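Local structure of O-methyltransferase (Bacillus halodurans, 2GPY) at residues R57-G62 against T80-E85. The protein probably transfers a methyl group from S-adenosylmethionine to a hydroxyl of a substrate not yet identified. Sequence-based numbering, arbitrary orientation.
Sequences RILEIG and TIVSIE
Strands 57-61 and 80-85 form the first beta-alpha-beta unit of the Rossmann-like methyltransferase sheet, with helix 67-75 as the crossover. They run parallel, 12° apart. Five backbone hydrogen bonds join them: I58 N to T80 O (2.9 Å), V82 N to I58 O, E60 N to V82 O, I84 N to E60 O, and G62 N to I84 O (2.7 Å). The last pairs G62, just past strand 57-61. L59, I61, V82 and I84 share one face; L59, I61 and I84 pack against Y146 of helix 139-146. There L59 CD1 meets V82 CG1 at 3.9 Å, and I61 CD1 lies beside I84 CD1 at 3.8 Å. I58, E60, I81 and S83 share the other face, where E60 and I81 pack on helix 67-75. In E60, chi1 of 162° turns CG away from the backbone N, and the extended chain brings OE1 to S83 OG. S83 OG donates to E60 OE1 at 2.5 Å, a doubtful length because the OG position is uncertain. Replacing E60 by an alanine removes the carboxylate, and a gap would probably open beside S68, A69 and M72. E85 OE1 accepts a hydrogen bond from A64 N, and OE2 one from D87 N. The E85 carboxylate thus joins the loop after G62 to the strand end where such methyltransferases commonly bind S-adenosylmethionine; a like role here is only probable.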
ATOM      1  N   ARG B  57      -0.192  -3.422 -15.280  1.00 38.30           N
ATOM      2  CA  ARG B  57       1.064  -3.685 -16.015  1.00 38.49           C
ATOM      3  C   ARG B  57       2.218  -3.585 -15.021  1.00 37.97           C
ATOM      4  O   ARG B  57       2.384  -2.549 -14.359  1.00 37.14           O
ATOM      5  CB  ARG B  57       1.260  -2.653 -17.131  1.00 38.06           C
ATOM      6  CG  ARG B  57       0.233  -2.741 -18.298  1.00 39.54           C
ATOM      7  CD  ARG B  57       0.497  -1.665 -19.347  1.00 41.86           C
ATOM      8  NE  ARG B  57       1.893  -1.647 -19.799  1.00 49.12           N
ATOM      9  CZ  ARG B  57       2.494  -2.612 -20.497  1.00 51.30           C
ATOM     10  NH1 ARG B  57       1.847  -3.725 -20.851  1.00 52.33           N
ATOM     11  NH2 ARG B  57       3.765  -2.462 -20.843  1.00 52.67           N
ATOM     12  N   ILE B  58       2.996  -4.658 -14.904  1.00 35.71           N
ATOM     13  CA  ILE B  58       4.106  -4.736 -13.934  1.00 35.81           C
ATOM     14  C   ILE B  58       5.384  -5.057 -14.702  1.00 35.90           C
ATOM     15  O   ILE B  58       5.396  -5.942 -15.589  1.00 35.60           O
ATOM     16  CB  ILE B  58       3.848  -5.839 -12.895  1.00 35.53           C
ATOM     17  CG1 ILE B  58       2.541  -5.541 -12.135  1.00 36.06           C
ATOM     18  CG2 ILE B  58       5.082  -6.017 -11.925  1.00 36.05           C
ATOM     19  CD1 ILE B  58       1.955  -6.770 -11.373  1.00 37.59           C
ATOM     20  N   LEU B  59       6.451  -4.323 -14.394  1.00 36.06           N
ATOM     21  CA  LEU B  59       7.787  -4.627 -14.922  1.00 35.81           C
ATOM     22  C   LEU B  59       8.696  -5.081 -13.768  1.00 36.31           C
ATOM     23  O   LEU B  59       8.782  -4.430 -12.718  1.00 35.32           O
ATOM     24  CB  LEU B  59       8.380  -3.393 -15.603  1.00 36.32           C
ATOM     25  CG  LEU B  59       9.844  -3.536 -16.031  1.00 34.51           C
ATOM     26  CD1 LEU B  59      10.028  -4.650 -17.082  1.00 33.39           C
ATOM     27  CD2 LEU B  59      10.359  -2.215 -16.538  1.00 36.22           C
ATOM     28  N   GLU B  60       9.362  -6.212 -13.959  1.00 35.99           N
ATOM     29  CA  GLU B  60      10.260  -6.744 -12.951  1.00 37.37           C
ATOM     30  C   GLU B  60      11.655  -6.890 -13.520  1.00 36.97           C
ATOM     31  O   GLU B  60      11.819  -7.408 -14.621  1.00 36.45           O
ATOM     32  CB  GLU B  60       9.764  -8.123 -12.483  1.00 36.63           C
ATOM     33  CG  GLU B  60      10.812  -8.968 -11.767  1.00 39.83           C
ATOM     34  CD  GLU B  60      10.228 -10.305 -11.344  1.00 40.81           C
ATOM     35  OE1 GLU B  60      10.002 -11.166 -12.220  1.00 40.21           O
ATOM     36  OE2 GLU B  60       9.927 -10.433 -10.134  1.00 45.62           O
ATOM     37  N   ILE B  61      12.655  -6.456 -12.763  1.00 36.85           N
ATOM     38  CA  ILE B  61      14.031  -6.637 -13.195  1.00 37.63           C
ATOM     39  C   ILE B  61      14.637  -7.727 -12.334  1.00 37.83           C
ATOM     40  O   ILE B  61      14.802  -7.536 -11.122  1.00 37.37           O
ATOM     41  CB  ILE B  61      14.858  -5.351 -13.023  1.00 37.43           C
ATOM     42  CG1 ILE B  61      14.113  -4.121 -13.609  1.00 39.53           C
ATOM     43  CG2 ILE B  61      16.292  -5.545 -13.607  1.00 38.67           C
ATOM     44  CD1 ILE B  61      13.724  -4.200 -15.082  1.00 40.74           C
ATOM     45  N   GLY B  62      14.969  -8.861 -12.958  1.00 37.25           N
ATOM     46  CA  GLY B  62      15.556  -9.978 -12.235  1.00 38.33           C
ATOM     47  C   GLY B  62      14.558 -11.090 -12.000  1.00 38.52           C
ATOM     48  O   GLY B  62      14.110 -11.301 -10.872  1.00 39.99           O
ATOM     49  N   THR B  80      -0.674  -7.856 -16.606  1.00 39.81           N
ATOM     50  CA  THR B  80       0.398  -8.447 -17.412  1.00 41.11           C
ATOM     51  C   THR B  80       1.704  -8.062 -16.772  1.00 40.55           C
ATOM     52  O   THR B  80       1.827  -6.982 -16.150  1.00 40.44           O
ATOM     53  CB  THR B  80       0.362  -8.031 -18.898  1.00 41.97           C
ATOM     54  OG1 THR B  80       0.604  -6.631 -19.020  1.00 45.38           O
ATOM     55  CG2 THR B  80      -0.974  -8.352 -19.521  1.00 42.85           C
ATOM     56  N   ILE B  81       2.657  -8.977 -16.890  1.00 39.26           N
ATOM     57  CA  ILE B  81       3.951  -8.819 -16.298  1.00 39.03           C
ATOM     58  C   ILE B  81       4.985  -8.935 -17.432  1.00 38.42           C
ATOM     59  O   ILE B  81       4.855  -9.768 -18.353  1.00 37.22           O
ATOM     60  CB  ILE B  81       4.170  -9.898 -15.237  1.00 39.85           C
ATOM     61  CG1 ILE B  81       3.007  -9.817 -14.200  1.00 42.65           C
ATOM     62  CG2 ILE B  81       5.539  -9.729 -14.575  1.00 40.54           C
ATOM     63  CD1 ILE B  81       3.167 -10.675 -13.043  1.00 47.84           C
ATOM     64  N   VAL B  82       5.974  -8.055 -17.379  1.00 36.25           N
ATOM     65  CA  VAL B  82       7.142  -8.167 -18.237  1.00 36.21           C
ATOM     66  C   VAL B  82       8.292  -8.369 -17.247  1.00 35.63           C
ATOM     67  O   VAL B  82       8.380  -7.645 -16.262  1.00 35.32           O
ATOM     68  CB  VAL B  82       7.370  -6.900 -19.067  1.00 35.57           C
ATOM     69  CG1 VAL B  82       8.683  -7.018 -19.881  1.00 36.55           C
ATOM     70  CG2 VAL B  82       6.189  -6.659 -20.009  1.00 37.16           C
ATOM     71  N   SER B  83       9.162  -9.347 -17.475  1.00 34.70           N
ATOM     72  CA  SER B  83      10.283  -9.569 -16.537  1.00 35.45           C
ATOM     73  C   SER B  83      11.605  -9.857 -17.275  1.00 36.38           C
ATOM     74  O   SER B  83      11.596 -10.522 -18.306  1.00 36.63           O
ATOM     75  CB  SER B  83       9.932 -10.726 -15.605  1.00 36.15           C
ATOM     76  OG  SER B  83      10.909 -10.911 -14.563  1.00 36.32           O
ATOM     77  N   ILE B  84      12.723  -9.346 -16.750  1.00 35.76           N
ATOM     78  CA  ILE B  84      13.990  -9.362 -17.444  1.00 35.80           C
ATOM     79  C   ILE B  84      14.992 -10.153 -16.612  1.00 35.97           C
ATOM     80  O   ILE B  84      15.060  -9.973 -15.401  1.00 36.06           O
ATOM     81  CB  ILE B  84      14.546  -7.944 -17.668  1.00 35.95           C
ATOM     82  CG1 ILE B  84      13.588  -7.107 -18.521  1.00 36.16           C
ATOM     83  CG2 ILE B  84      15.872  -8.037 -18.411  1.00 34.65           C
ATOM     84  CD1 ILE B  84      13.980  -5.594 -18.554  1.00 35.70           C
ATOM     85  N   GLU B  85      15.702 -11.072 -17.260  1.00 35.73           N
ATOM     86  CA  GLU B  85      16.708 -11.902 -16.594  1.00 36.09           C
ATOM     87  C   GLU B  85      17.970 -12.012 -17.453  1.00 36.28           C
ATOM     88  O   GLU B  85      17.897 -12.272 -18.649  1.00 36.27           O
ATOM     89  CB  GLU B  85      16.129 -13.300 -16.312  1.00 36.76           C
ATOM     90  CG  GLU B  85      17.122 -14.334 -15.695  1.00 38.17           C
ATOM     91  CD  GLU B  85      17.770 -13.825 -14.421  1.00 39.19           C
ATOM     92  OE1 GLU B  85      17.064 -13.279 -13.521  1.00 40.33           O
ATOM     93  OE2 GLU B  85      18.996 -13.950 -14.337  1.00 41.13           O
TER